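PDB 6E1Q: AtGH3.15 acyl acid amido synthetase from Arabidopsis thaliana, which uses ATP to join glutamine, and possibly cysteine, to the auxin precursor indole-3-butyric acid, and also conjugates the herbicide 2,4-DB with glutamine. Local coordinates for residues 27-32 and 352-357; 198-202 and 225-230; 202-206 and 289-293; 230-234 and 278-283; 481-485 and 532-538. One frame throughout, in Å; residues are numbered along the deposited sequence.

How the contacts relate
Following the chain from its N terminus, contact 1 closes the longest excursion, tying helix 24-38 to the turn and strand entered at 352-357, and so an N-terminal helix to the central domain. Nested inside it lie contacts 2, 3 and 4. Contacts 2 and 3 leave from the same helix, 194-207, and share L202; contact 2 closes on helix 220-243, contact 3 much later, at the end of helix 286-290. Contact 4, which opens at L230 where contact 2 ends, is nested within contact 3, and the three touch. Contact 5 follows in series within the C-terminal domain, its centre about 21 Å from those of contacts 2 and 4.

Contact 1 (27-32 and 352-357); sequences IQDSVL and PCMGYF
Q28 of helix 24-38 reaches into the turn at P352-G355, and its hydrogen bonds there all go to backbone atoms. Beyond CB, CG lies anti to the carbonyl carbon, and a bend at chi2 (-70°) turns the amide to the loop. CD approaches G355 O. OE1 accepts the backbone N of F357 at 3.0 Å, in its carbonyl plane and on a lone pair, with the N-H pointing almost straight at it (171°). OE1 also lies beside Y356 CD1, the planes of amide and ring 2° apart. NE2 gives one hydrogen to G355 O at 2.7 Å and the other to P352 O at 2.8 Å. Both acceptors lie in or close to the amide plane of Q28.

I27 CG2 rests on P352 CB at 3.7 Å, and V31 sets CG1 against G355 C and CG2 against P352 O. One turn beyond Q28, L32 lays CD2 over one face of the Y356 ring, 4.0 Å from its centroid, a CH-pi contact.

Three bonds, one nearly straight and that to P352 O clearly bent, would fix the amide's rotation; a flipped amide would probably set its oxygen against two carbonyls and its NH2 against the N-H of F357. A buried glutamine thus satisfies two carbonyls of an irregular turn and one backbone N-H, that of F357, just inside the strand.

Contact 2 (198-202 and 225-230); sequences MYCQL and KVIKFL
Y199 OH is held by N240 OD1, and more weakly by S247 OG, while CB of the same tyrosine lies 3.8 Å from F229 CZ. N240 belongs to helix 220-243, as F229 does, so the tyrosine engages that helix at two levels. Apart from this outlying hydroxyl, the contact is apolar, without a hydrogen bond between the two segments.

M198 and F229 form its centre. With CG anti to the backbone N (chi1 173°), the methionine slides past the phenylalanine in the opposite direction and sets CG over one face of the ring, 3.5 Å from the centroid, a CH-pi contact. Bends at the next two torsions then carry SD and CE onward: the sulfur lies oblique to the ring, 5.1 Å from its centroid, in a Met-aromatic contact, and CE ends 3.7 Å from V226 CG2.

L202, one turn along, splits its two methyl groups between neighbours. CD1 touches F229 CD1 at 3.6 Å and also approaches L230 CG, whereas CD2 meets V226 CG1 at 3.6 Å. The F229 ring is thus wedged among M198, Y199 and L202.

C200, facing away from helix 220-243, forms a disulfide with C255. With the axes of the short segments 10.8 Å apart at 89°, this is a near-perpendicular helix-helix crossing with an apolar interface, joining helices 194-207 and 220-243 of the GH3 N-terminal domain.

Contact 3 (202-206 and 289-293); sequences LLCGL and RLWPK
W291, with CG anti to its carbonyl carbon (chi1 -68°), points the edge of its indole at helix 194-207, and the two leucines there, L202 and L206, run at about a right angle to it. At that edge NE1 donates to G205 O across 2.9 Å, with an N-H...O angle of 176°. The acceptor lies in the ring plane, yet the donor stands well above the carbonyl plane of G205 (66° out of it), so the bond is straight at the nitrogen but not directed along a lone pair.

On the benzo side, L206 CD2 approaches CZ2 of W291 at 3.9 Å, obliquely to the ring, while L202 CD2 comes to the rim at CH2, near the plane, at 4.1 Å. Over one face sits CB of the preceding residue, L290, whose CD1 lies 4.3 Å from L206 CD2. V212 and L215 of strand 212-217 also touch the indole.

Replacing W291 by a leucine would probably leave G205 O without its indole partner and open a gap beside the methyl groups of L202 and L206.

One indole thus satisfies a carbonyl in the last turn of helix 194-207 through its N-H, while its apolar benzo carbons meet the leucine methyls.

Contact 4 (230-234 and 278-283); sequences LEDHW and CSKTSW
The link between helix 268-278 and helix 286-290 packs against helix 220-243 through two tryptophans, one from each side: W234 of the helix lies on C278, and W283 of the link lies against E231 and L230. C278 CB stands over one face of W234, 3.5 Å from the centroid of the five-membered ring, as a CH-pi contact. Its SG is oblique to the same ring, 4.4 Å from that centroid, a cysteine sulfur-aromatic contact. Farther along the indole, S279 CB approaches CH2. W234 CG sits between the backbone N and the carbonyl carbon (chi1 69°), which brings the indole over C278, with L230 O at its edge.

W283 presents a face to the methylene of E231, whose CG is 3.7 Å from the centroid of the six-membered ring. L230 CB meets its edge, 3.8 Å from CZ3. The two indoles themselves meet obliquely, their planes 49° apart, where W234 CD1 comes within 3.7 Å of W283 CZ2. NE1 of W283 is held inside its own segment by C278 O at 3.1 Å, a bent bond (137°) that ties W283 back to the last residue of helix 268-278.

Y315 of helix 309-316 touches both E231 and W283. Here the loop between helices 268-278 and 286-290 folds back through an indole-to-carbonyl bond and packs on helix 220-243 of the N-terminal domain.

Contact 5 (481-485 and 532-538); sequences YWELG and VVKPGAF
V533 N donates to W482 O at 2.9 Å, the backbone bond of a parallel strand pair. The carboxylate of E483 spans the turn that follows: OE2 takes G536 N at 3.1 Å, from above the carboxylate plane, and OE1 takes F538 N at 3.2 Å, nearly along its C-O axis. An extended chain, with CG anti to the backbone N (chi1 -179°), delivers the carboxylate to this turn. K534 to A537 form a type II beta turn, and G536, at the N-cap position of helix 537-547, has a positive phi (85°) at which a CB would be jammed against the preceding carbonyl O.

Farther out, E483 and F538 slide past each other in opposite directions, E483 OE1 at the ring edge 3.2 Å from F538 CD2. The side chains of Y481 and V533 cross at about a right angle, CD1 of Y481 3.9 Å from CG1 of V533, and L484 CD1 meets V532 CG2 at 4.1 Å on the face shared with W482.

Exchanging E483 for an alanine would probably leave the N-H groups of G536 and F538 without their acceptor and the turn free to shift.

W482 packs on helix 497-510, which with helix 513-522 links the parallel neighbours 477-485 and 529-533 in a beta-alpha-beta crossover. The two carboxylate bonds couple strand, turn and helix start, and the nearby helix N-terminus would probably favour the charged form.

Contact 1 (27-32 and 352-357)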
# COMPACT_ATOMS: atom_id res chain seq x y z
N ILE A 27 -2.14 11.20 26.74
CA ILE A 27 -2.38 11.82 25.44
C ILE A 27 -3.67 11.29 24.82
O ILE A 27 -4.50 12.06 24.32
CB ILE A 27 -1.17 11.60 24.51
CG1 ILE A 27 0.05 12.35 25.06
CG2 ILE A 27 -1.51 12.10 23.11
CD1 ILE A 27 1.36 12.03 24.36
N GLN A 28 -3.85 9.97 24.83
CA GLN A 28 -5.11 9.40 24.35
C GLN A 28 -6.32 10.05 25.00
O GLN A 28 -7.24 10.50 24.31
CB GLN A 28 -5.11 7.89 24.58
CG GLN A 28 -4.32 7.13 23.54
CD GLN A 28 -4.99 7.13 22.18
OE1 GLN A 28 -5.90 6.34 21.94
NE2 GLN A 28 -4.56 8.02 21.28
N ASP A 29 -6.33 10.13 26.34
CA ASP A 29 -7.49 10.70 27.02
C ASP A 29 -7.66 12.18 26.66
O ASP A 29 -8.79 12.67 26.53
CB ASP A 29 -7.35 10.54 28.54
CG ASP A 29 -7.38 9.08 28.98
OD1 ASP A 29 -7.54 8.19 28.12
OD2 ASP A 29 -7.22 8.83 30.19
N SER A 30 -6.55 12.89 26.47
CA SER A 30 -6.62 14.29 26.03
C SER A 30 -7.23 14.40 24.64
O SER A 30 -8.07 15.27 24.40
CB SER A 30 -5.22 14.90 26.04
OG SER A 30 -4.90 15.42 27.32
N VAL A 31 -6.79 13.53 23.72
CA VAL A 31 -7.33 13.52 22.35
C VAL A 31 -8.83 13.30 22.38
O VAL A 31 -9.60 14.04 21.75
CB VAL A 31 -6.61 12.45 21.51
CG1 VAL A 31 -7.36 12.22 20.18
CG2 VAL A 31 -5.16 12.81 21.27
N LEU A 32 -9.27 12.27 23.10
CA LEU A 32 -10.70 11.95 23.17
C LEU A 32 -11.51 13.13 23.70
O LEU A 32 -12.54 13.51 23.13
CB LEU A 32 -10.92 10.72 24.04
CG LEU A 32 -12.38 10.27 24.08
CD1 LEU A 32 -12.86 10.03 22.66
CD2 LEU A 32 -12.61 9.05 24.98
N PRO A 352 0.09 8.35 19.66
CA PRO A 352 -1.14 8.66 20.41
C PRO A 352 -1.79 9.99 20.09
O PRO A 352 -2.94 10.20 20.50
CB PRO A 352 -0.66 8.67 21.88
CG PRO A 352 0.63 8.00 21.89
CD PRO A 352 1.25 8.14 20.55
N CYS A 353 -1.10 10.92 19.46
CA CYS A 353 -1.73 12.21 19.24
C CYS A 353 -2.50 12.28 17.93
O CYS A 353 -3.16 13.29 17.67
CB CYS A 353 -0.69 13.33 19.28
SG CYS A 353 0.54 13.14 18.02
N MET A 354 -2.43 11.24 17.10
CA MET A 354 -3.03 11.28 15.76
C MET A 354 -4.51 10.92 15.76
O MET A 354 -5.16 11.05 14.72
CB MET A 354 -2.28 10.35 14.82
CG MET A 354 -0.78 10.65 14.76
SD MET A 354 -0.46 12.38 14.31
CE MET A 354 -1.06 12.35 12.61
N GLY A 355 -5.06 10.51 16.89
CA GLY A 355 -6.44 10.07 16.98
C GLY A 355 -6.62 9.27 18.24
O GLY A 355 -5.66 8.98 18.95
N TYR A 356 -7.87 8.94 18.53
CA TYR A 356 -8.20 8.06 19.65
C TYR A 356 -8.40 6.66 19.09
O TYR A 356 -9.25 6.44 18.22
CB TYR A 356 -9.46 8.51 20.40
CG TYR A 356 -9.74 7.69 21.65
CD1 TYR A 356 -8.99 7.88 22.81
CD2 TYR A 356 -10.73 6.72 21.66
CE1 TYR A 356 -9.24 7.13 23.94
CE2 TYR A 356 -10.98 5.95 22.80
CZ TYR A 356 -10.23 6.17 23.94
OH TYR A 356 -10.46 5.43 25.08
N PHE A 357 -7.62 5.71 19.61
CA PHE A 357 -7.46 4.39 18.99
C PHE A 357 -7.98 3.32 19.93
O PHE A 357 -7.46 3.15 21.04
CB PHE A 357 -6.00 4.12 18.65
CG PHE A 357 -5.39 5.13 17.71
CD1 PHE A 357 -5.77 5.16 16.38
CD2 PHE A 357 -4.43 6.01 18.15
CE1 PHE A 357 -5.22 6.08 15.52
CE2 PHE A 357 -3.86 6.91 17.29
CZ PHE A 357 -4.26 6.96 15.97

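Contact 2 (198-202 and 225-230)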
# COMPACT_ATOMS: atom_id res chain seq x y z
N MET A 198 4.68 8.45 -16.96
CA MET A 198 5.79 7.61 -16.52
C MET A 198 7.09 7.99 -17.24
O MET A 198 8.18 7.98 -16.64
CB MET A 198 5.46 6.13 -16.76
CG MET A 198 6.63 5.19 -16.47
SD MET A 198 6.98 5.09 -14.69
CE MET A 198 5.71 3.91 -14.19
N TYR A 199 6.99 8.34 -18.52
CA TYR A 199 8.18 8.70 -19.29
C TYR A 199 8.83 9.96 -18.72
O TYR A 199 10.05 10.00 -18.49
CB TYR A 199 7.82 8.86 -20.77
CG TYR A 199 9.02 9.12 -21.69
CD1 TYR A 199 9.55 10.40 -21.83
CD2 TYR A 199 9.63 8.08 -22.39
CE1 TYR A 199 10.65 10.64 -22.66
CE2 TYR A 199 10.73 8.31 -23.22
CZ TYR A 199 11.23 9.60 -23.34
OH TYR A 199 12.32 9.85 -24.16
N CYS A 200 8.04 11.00 -18.46
CA CYS A 200 8.63 12.26 -18.00
C CYS A 200 9.20 12.12 -16.60
O CYS A 200 10.26 12.69 -16.29
CB CYS A 200 7.59 13.38 -18.04
SG CYS A 200 7.06 13.76 -19.73
N GLN A 201 8.50 11.39 -15.73
CA GLN A 201 8.96 11.19 -14.37
C GLN A 201 10.28 10.41 -14.33
O GLN A 201 11.17 10.72 -13.52
CB GLN A 201 7.84 10.48 -13.60
CG GLN A 201 8.22 9.44 -12.59
CD GLN A 201 7.07 9.20 -11.62
OE1 GLN A 201 6.79 10.04 -10.76
NE2 GLN A 201 6.38 8.08 -11.78
N LEU A 202 10.44 9.41 -15.19
CA LEU A 202 11.70 8.68 -15.23
C LEU A 202 12.81 9.52 -15.87
O LEU A 202 13.96 9.50 -15.43
CB LEU A 202 11.51 7.35 -15.99
CG LEU A 202 10.97 6.17 -15.15
CD1 LEU A 202 10.56 4.99 -16.05
CD2 LEU A 202 12.01 5.69 -14.14
N LYS A 225 6.45 -1.95 -12.06
CA LYS A 225 5.90 -1.24 -13.20
C LYS A 225 6.88 -0.18 -13.71
O LYS A 225 7.04 0.00 -14.92
CB LYS A 225 4.55 -0.63 -12.80
CG LYS A 225 3.79 0.03 -13.90
CD LYS A 225 3.28 -0.97 -14.91
CE LYS A 225 2.46 -0.30 -15.99
NZ LYS A 225 2.02 -1.27 -17.05
N VAL A 226 7.58 0.50 -12.80
CA VAL A 226 8.61 1.46 -13.20
C VAL A 226 9.74 0.75 -13.94
O VAL A 226 10.22 1.21 -14.98
CB VAL A 226 9.13 2.22 -11.96
CG1 VAL A 226 10.31 3.07 -12.33
CG2 VAL A 226 8.02 3.12 -11.39
N ILE A 227 10.19 -0.39 -13.41
CA ILE A 227 11.30 -1.11 -14.01
C ILE A 227 10.90 -1.66 -15.38
O ILE A 227 11.69 -1.63 -16.33
CB ILE A 227 11.76 -2.23 -13.05
CG1 ILE A 227 12.38 -1.61 -11.81
CG2 ILE A 227 12.71 -3.20 -13.76
CD1 ILE A 227 12.83 -2.60 -10.79
N LYS A 228 9.68 -2.17 -15.50
CA LYS A 228 9.20 -2.64 -16.79
C LYS A 228 9.23 -1.52 -17.83
O LYS A 228 9.67 -1.73 -18.96
CB LYS A 228 7.79 -3.21 -16.65
CG LYS A 228 7.35 -4.06 -17.85
CD LYS A 228 6.29 -3.35 -18.71
CE LYS A 228 5.65 -4.31 -19.73
NZ LYS A 228 6.39 -4.39 -21.03
N PHE A 229 8.78 -0.32 -17.46
CA PHE A 229 8.86 0.81 -18.38
C PHE A 229 10.31 1.11 -18.77
O PHE A 229 10.62 1.35 -19.94
CB PHE A 229 8.19 2.04 -17.76
CG PHE A 229 7.85 3.10 -18.76
CD1 PHE A 229 8.79 4.07 -19.09
CD2 PHE A 229 6.61 3.14 -19.36
CE1 PHE A 229 8.50 5.06 -20.00
CE2 PHE A 229 6.30 4.13 -20.29
CZ PHE A 229 7.24 5.10 -20.61
N LEU A 230 11.22 1.08 -17.80
CA LEU A 230 12.63 1.33 -18.10
C LEU A 230 13.18 0.30 -19.08
O LEU A 230 13.92 0.65 -20.01
CB LEU A 230 13.46 1.31 -16.82
CG LEU A 230 13.59 2.59 -16.03
CD1 LEU A 230 14.25 2.27 -14.69
CD2 LEU A 230 14.37 3.64 -16.82

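Contact 3 (202-206 and 289-293)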
# COMPACT_ATOMS: atom_id res chain seq x y z
N LEU A 202 10.44 9.41 -15.19
CA LEU A 202 11.70 8.68 -15.23
C LEU A 202 12.81 9.52 -15.87
O LEU A 202 13.96 9.50 -15.43
CB LEU A 202 11.51 7.35 -15.99
CG LEU A 202 10.97 6.17 -15.15
CD1 LEU A 202 10.56 4.99 -16.05
CD2 LEU A 202 12.01 5.69 -14.14
N LEU A 203 12.48 10.27 -16.92
CA LEU A 203 13.48 11.16 -17.51
C LEU A 203 14.00 12.16 -16.47
O LEU A 203 15.21 12.33 -16.32
CB LEU A 203 12.89 11.87 -18.73
CG LEU A 203 13.76 12.92 -19.42
CD1 LEU A 203 15.00 12.24 -19.92
CD2 LEU A 203 12.98 13.46 -20.59
N CYS A 204 13.09 12.78 -15.70
CA CYS A 204 13.52 13.66 -14.62
C CYS A 204 14.34 12.92 -13.56
O CYS A 204 15.37 13.43 -13.08
CB CYS A 204 12.32 14.35 -13.98
SG CYS A 204 11.60 15.57 -15.12
N GLY A 205 13.89 11.73 -13.16
CA GLY A 205 14.63 10.99 -12.15
C GLY A 205 16.02 10.61 -12.61
O GLY A 205 16.97 10.63 -11.84
N LEU A 206 16.14 10.22 -13.89
CA LEU A 206 17.46 9.86 -14.41
C LEU A 206 18.35 11.09 -14.54
O LEU A 206 19.55 11.02 -14.25
CB LEU A 206 17.33 9.17 -15.77
CG LEU A 206 16.66 7.79 -15.79
CD1 LEU A 206 16.35 7.42 -17.23
CD2 LEU A 206 17.60 6.76 -15.16
N ARG A 289 22.16 0.73 -9.33
CA ARG A 289 23.07 1.17 -10.38
C ARG A 289 22.58 2.45 -11.05
O ARG A 289 23.38 3.31 -11.41
CB ARG A 289 23.28 0.05 -11.40
CG ARG A 289 23.96 -1.14 -10.75
CD ARG A 289 24.43 -2.17 -11.73
NE ARG A 289 23.35 -3.04 -12.19
CZ ARG A 289 22.85 -3.00 -13.42
NH1 ARG A 289 23.32 -2.13 -14.31
NH2 ARG A 289 21.88 -3.85 -13.77
N LEU A 290 21.26 2.60 -11.19
CA LEU A 290 20.72 3.82 -11.77
C LEU A 290 20.73 4.98 -10.77
O LEU A 290 20.97 6.13 -11.16
CB LEU A 290 19.30 3.57 -12.27
CG LEU A 290 19.21 2.67 -13.51
CD1 LEU A 290 17.78 2.58 -13.99
CD2 LEU A 290 20.10 3.22 -14.63
N TRP A 291 20.50 4.70 -9.49
CA TRP A 291 20.52 5.72 -8.45
C TRP A 291 21.54 5.31 -7.39
O TRP A 291 21.19 4.88 -6.28
CB TRP A 291 19.10 5.94 -7.91
CG TRP A 291 18.24 6.57 -8.97
CD1 TRP A 291 18.28 7.89 -9.37
CD2 TRP A 291 17.29 5.93 -9.83
NE1 TRP A 291 17.40 8.10 -10.39
CE2 TRP A 291 16.77 6.91 -10.70
CE3 TRP A 291 16.81 4.61 -9.94
CZ2 TRP A 291 15.80 6.63 -11.67
CZ3 TRP A 291 15.84 4.33 -10.90
CH2 TRP A 291 15.35 5.33 -11.76
N PRO A 292 22.84 5.46 -7.70
CA PRO A 292 23.89 4.93 -6.81
C PRO A 292 24.07 5.71 -5.51
O PRO A 292 24.73 5.20 -4.60
CB PRO A 292 25.15 5.01 -7.68
CG PRO A 292 24.87 6.16 -8.60
CD PRO A 292 23.40 6.05 -8.93
N LYS A 293 23.49 6.89 -5.39
CA LYS A 293 23.50 7.60 -4.12
C LYS A 293 22.23 7.38 -3.30
O LYS A 293 22.11 7.94 -2.20
CB LYS A 293 23.74 9.09 -4.35
CG LYS A 293 25.14 9.36 -4.88
CD LYS A 293 25.30 10.78 -5.37
CE LYS A 293 26.76 11.19 -5.45
NZ LYS A 293 26.91 12.63 -5.15

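Contact 4 (230-234 and 278-283)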
# COMPACT_ATOMS: atom_id res chain seq x y z
N LEU A 230 11.22 1.08 -17.80
CA LEU A 230 12.63 1.33 -18.10
C LEU A 230 13.18 0.30 -19.08
O LEU A 230 13.92 0.65 -20.01
CB LEU A 230 13.46 1.31 -16.82
CG LEU A 230 13.59 2.59 -16.03
CD1 LEU A 230 14.25 2.27 -14.69
CD2 LEU A 230 14.37 3.64 -16.82
N GLU A 231 12.86 -0.98 -18.87
CA GLU A 231 13.32 -2.03 -19.77
C GLU A 231 12.92 -1.73 -21.21
O GLU A 231 13.70 -1.99 -22.14
CB GLU A 231 12.77 -3.40 -19.34
CG GLU A 231 13.43 -4.00 -18.12
CD GLU A 231 12.68 -5.24 -17.58
OE1 GLU A 231 11.48 -5.39 -17.87
OE2 GLU A 231 13.29 -6.04 -16.84
N ASP A 232 11.73 -1.19 -21.41
CA ASP A 232 11.23 -0.97 -22.77
C ASP A 232 11.75 0.31 -23.39
O ASP A 232 11.83 0.40 -24.62
CB ASP A 232 9.71 -0.94 -22.77
CG ASP A 232 9.09 -2.31 -22.58
OD1 ASP A 232 9.80 -3.32 -22.78
OD2 ASP A 232 7.90 -2.36 -22.21
N HIS A 233 12.08 1.33 -22.58
CA HIS A 233 12.26 2.68 -23.12
C HIS A 233 13.57 3.35 -22.75
O HIS A 233 13.78 4.50 -23.14
CB HIS A 233 11.09 3.58 -22.69
CG HIS A 233 9.76 3.04 -23.11
ND1 HIS A 233 9.38 2.96 -24.44
CD2 HIS A 233 8.72 2.54 -22.39
CE1 HIS A 233 8.17 2.44 -24.52
NE2 HIS A 233 7.75 2.17 -23.29
N TRP A 234 14.46 2.66 -22.04
CA TRP A 234 15.70 3.31 -21.63
C TRP A 234 16.51 3.90 -22.80
O TRP A 234 17.06 5.00 -22.61
CB TRP A 234 16.55 2.36 -20.78
CG TRP A 234 17.15 1.16 -21.46
CD1 TRP A 234 16.67 -0.13 -21.43
CD2 TRP A 234 18.38 1.11 -22.22
NE1 TRP A 234 17.50 -0.96 -22.14
CE2 TRP A 234 18.56 -0.24 -22.63
CE3 TRP A 234 19.34 2.07 -22.58
CZ2 TRP A 234 19.66 -0.64 -23.39
CZ3 TRP A 234 20.43 1.66 -23.35
CH2 TRP A 234 20.58 0.31 -23.74
N CYS A 278 22.16 0.26 -18.25
CA CYS A 278 20.96 -0.39 -18.77
C CYS A 278 21.27 -1.46 -19.81
O CYS A 278 20.47 -2.38 -20.00
CB CYS A 278 20.01 0.65 -19.38
SG CYS A 278 19.25 1.79 -18.22
N SER A 279 22.42 -1.38 -20.48
CA SER A 279 22.73 -2.34 -21.53
C SER A 279 23.26 -3.66 -21.00
O SER A 279 23.43 -4.59 -21.80
CB SER A 279 23.73 -1.72 -22.51
OG SER A 279 24.94 -1.42 -21.85
N LYS A 280 23.51 -3.79 -19.70
CA LYS A 280 23.95 -5.07 -19.15
C LYS A 280 22.82 -6.10 -19.21
O LYS A 280 21.63 -5.78 -19.10
CB LYS A 280 24.44 -4.87 -17.71
CG LYS A 280 25.52 -3.78 -17.60
CD LYS A 280 26.36 -3.86 -16.33
CE LYS A 280 27.28 -2.63 -16.22
NZ LYS A 280 27.54 -2.22 -14.80
N THR A 281 23.22 -7.37 -19.41
CA THR A 281 22.26 -8.46 -19.58
C THR A 281 21.37 -8.63 -18.36
O THR A 281 20.14 -8.70 -18.47
CB THR A 281 22.98 -9.78 -19.85
OG1 THR A 281 24.11 -9.55 -20.70
CG2 THR A 281 22.03 -10.77 -20.49
N SER A 282 21.97 -8.77 -17.19
CA SER A 282 21.22 -8.91 -15.95
C SER A 282 20.85 -7.53 -15.41
O SER A 282 21.72 -6.67 -15.24
CB SER A 282 22.03 -9.68 -14.92
OG SER A 282 21.28 -9.82 -13.73
N TRP A 283 19.57 -7.33 -15.11
CA TRP A 283 19.13 -6.12 -14.44
C TRP A 283 19.16 -6.27 -12.93
O TRP A 283 18.52 -5.47 -12.22
CB TRP A 283 17.75 -5.72 -14.95
CG TRP A 283 17.89 -4.86 -16.19
CD1 TRP A 283 18.77 -5.05 -17.21
CD2 TRP A 283 17.16 -3.67 -16.50
NE1 TRP A 283 18.63 -4.06 -18.15
CE2 TRP A 283 17.65 -3.20 -17.74
CE3 TRP A 283 16.14 -2.96 -15.87
CZ2 TRP A 283 17.15 -2.05 -18.35
CZ3 TRP A 283 15.65 -1.82 -16.48
CH2 TRP A 283 16.15 -1.38 -17.70

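Contact 5 (481-485 and 532-538)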
# COMPACT_ATOMS: atom_id res chain seq x y z
N TYR A 481 -3.40 -19.08 -10.21
CA TYR A 481 -2.59 -18.71 -11.38
C TYR A 481 -1.21 -18.23 -10.92
O TYR A 481 -1.11 -17.28 -10.14
CB TYR A 481 -3.28 -17.61 -12.20
CG TYR A 481 -4.65 -17.99 -12.73
CD1 TYR A 481 -4.79 -18.66 -13.93
CD2 TYR A 481 -5.80 -17.66 -12.01
CE1 TYR A 481 -6.06 -19.02 -14.42
CE2 TYR A 481 -7.06 -18.01 -12.49
CZ TYR A 481 -7.18 -18.68 -13.69
OH TYR A 481 -8.43 -19.01 -14.13
N TRP A 482 -0.16 -18.86 -11.43
CA TRP A 482 1.22 -18.56 -11.06
C TRP A 482 1.96 -18.04 -12.29
O TRP A 482 2.03 -18.74 -13.31
CB TRP A 482 1.93 -19.81 -10.52
CG TRP A 482 1.76 -20.03 -9.03
CD1 TRP A 482 0.82 -19.48 -8.23
CD2 TRP A 482 2.57 -20.86 -8.20
NE1 TRP A 482 0.98 -19.91 -6.93
CE2 TRP A 482 2.05 -20.76 -6.89
CE3 TRP A 482 3.67 -21.68 -8.43
CZ2 TRP A 482 2.61 -21.44 -5.81
CZ3 TRP A 482 4.23 -22.36 -7.35
CH2 TRP A 482 3.71 -22.23 -6.06
N GLU A 483 2.52 -16.85 -12.19
CA GLU A 483 3.43 -16.36 -13.23
C GLU A 483 4.86 -16.54 -12.72
O GLU A 483 5.24 -15.95 -11.71
CB GLU A 483 3.17 -14.90 -13.59
CG GLU A 483 4.13 -14.43 -14.68
CD GLU A 483 3.80 -13.05 -15.20
OE1 GLU A 483 2.60 -12.71 -15.29
OE2 GLU A 483 4.76 -12.31 -15.54
N LEU A 484 5.63 -17.37 -13.42
CA LEU A 484 6.98 -17.73 -13.01
C LEU A 484 8.03 -16.98 -13.82
O LEU A 484 7.80 -16.65 -14.98
CB LEU A 484 7.21 -19.25 -13.15
CG LEU A 484 6.28 -20.13 -12.31
CD1 LEU A 484 6.54 -21.63 -12.50
CD2 LEU A 484 6.35 -19.74 -10.83
N GLY A 485 9.19 -16.73 -13.19
CA GLY A 485 10.35 -16.20 -13.89
C GLY A 485 11.64 -16.81 -13.37
O GLY A 485 11.65 -17.59 -12.41
N VAL A 532 0.10 -22.37 -14.58
CA VAL A 532 1.19 -21.46 -14.87
C VAL A 532 0.82 -20.61 -16.08
O VAL A 532 0.42 -21.13 -17.12
CB VAL A 532 2.49 -22.25 -15.12
CG1 VAL A 532 3.60 -21.32 -15.56
CG2 VAL A 532 2.88 -22.98 -13.85
N VAL A 533 0.91 -19.29 -15.93
CA VAL A 533 0.55 -18.38 -17.01
C VAL A 533 1.81 -17.79 -17.61
O VAL A 533 2.84 -17.65 -16.94
CB VAL A 533 -0.41 -17.28 -16.53
CG1 VAL A 533 -1.76 -17.89 -16.21
CG2 VAL A 533 0.16 -16.57 -15.30
N LYS A 534 1.74 -17.48 -18.90
CA LYS A 534 2.86 -16.89 -19.62
C LYS A 534 3.29 -15.57 -18.96
O LYS A 534 2.46 -14.86 -18.37
CB LYS A 534 2.48 -16.65 -21.08
CG LYS A 534 3.63 -16.84 -22.08
CD LYS A 534 3.29 -16.32 -23.48
CE LYS A 534 3.82 -17.28 -24.56
NZ LYS A 534 3.59 -16.77 -25.94
N PRO A 535 4.57 -15.22 -19.04
CA PRO A 535 5.02 -13.91 -18.57
C PRO A 535 4.22 -12.78 -19.21
O PRO A 535 3.81 -12.86 -20.38
CB PRO A 535 6.49 -13.86 -18.99
CG PRO A 535 6.91 -15.29 -19.03
CD PRO A 535 5.70 -16.08 -19.44
N GLY A 536 4.00 -11.71 -18.44
CA GLY A 536 3.15 -10.62 -18.88
C GLY A 536 1.67 -10.81 -18.62
O GLY A 536 0.89 -9.88 -18.85
N ALA A 537 1.26 -11.99 -18.14
CA ALA A 537 -0.15 -12.23 -17.85
C ALA A 537 -0.69 -11.22 -16.85
O ALA A 537 -1.84 -10.77 -16.97
CB ALA A 537 -0.35 -13.64 -17.30
N PHE A 538 0.10 -10.86 -15.84
CA PHE A 538 -0.43 -10.03 -14.77
C PHE A 538 -0.36 -8.55 -15.12
O PHE A 538 -1.10 -7.76 -14.51
CB PHE A 538 0.29 -10.35 -13.47
CG PHE A 538 -0.25 -11.57 -12.80
CD1 PHE A 538 -1.36 -11.48 -11.97
CD2 PHE A 538 0.29 -12.82 -13.06
CE1 PHE A 538 -1.90 -12.61 -11.37
CE2 PHE A 538 -0.24 -13.98 -12.47
CZ PHE A 538 -1.35 -13.87 -11.62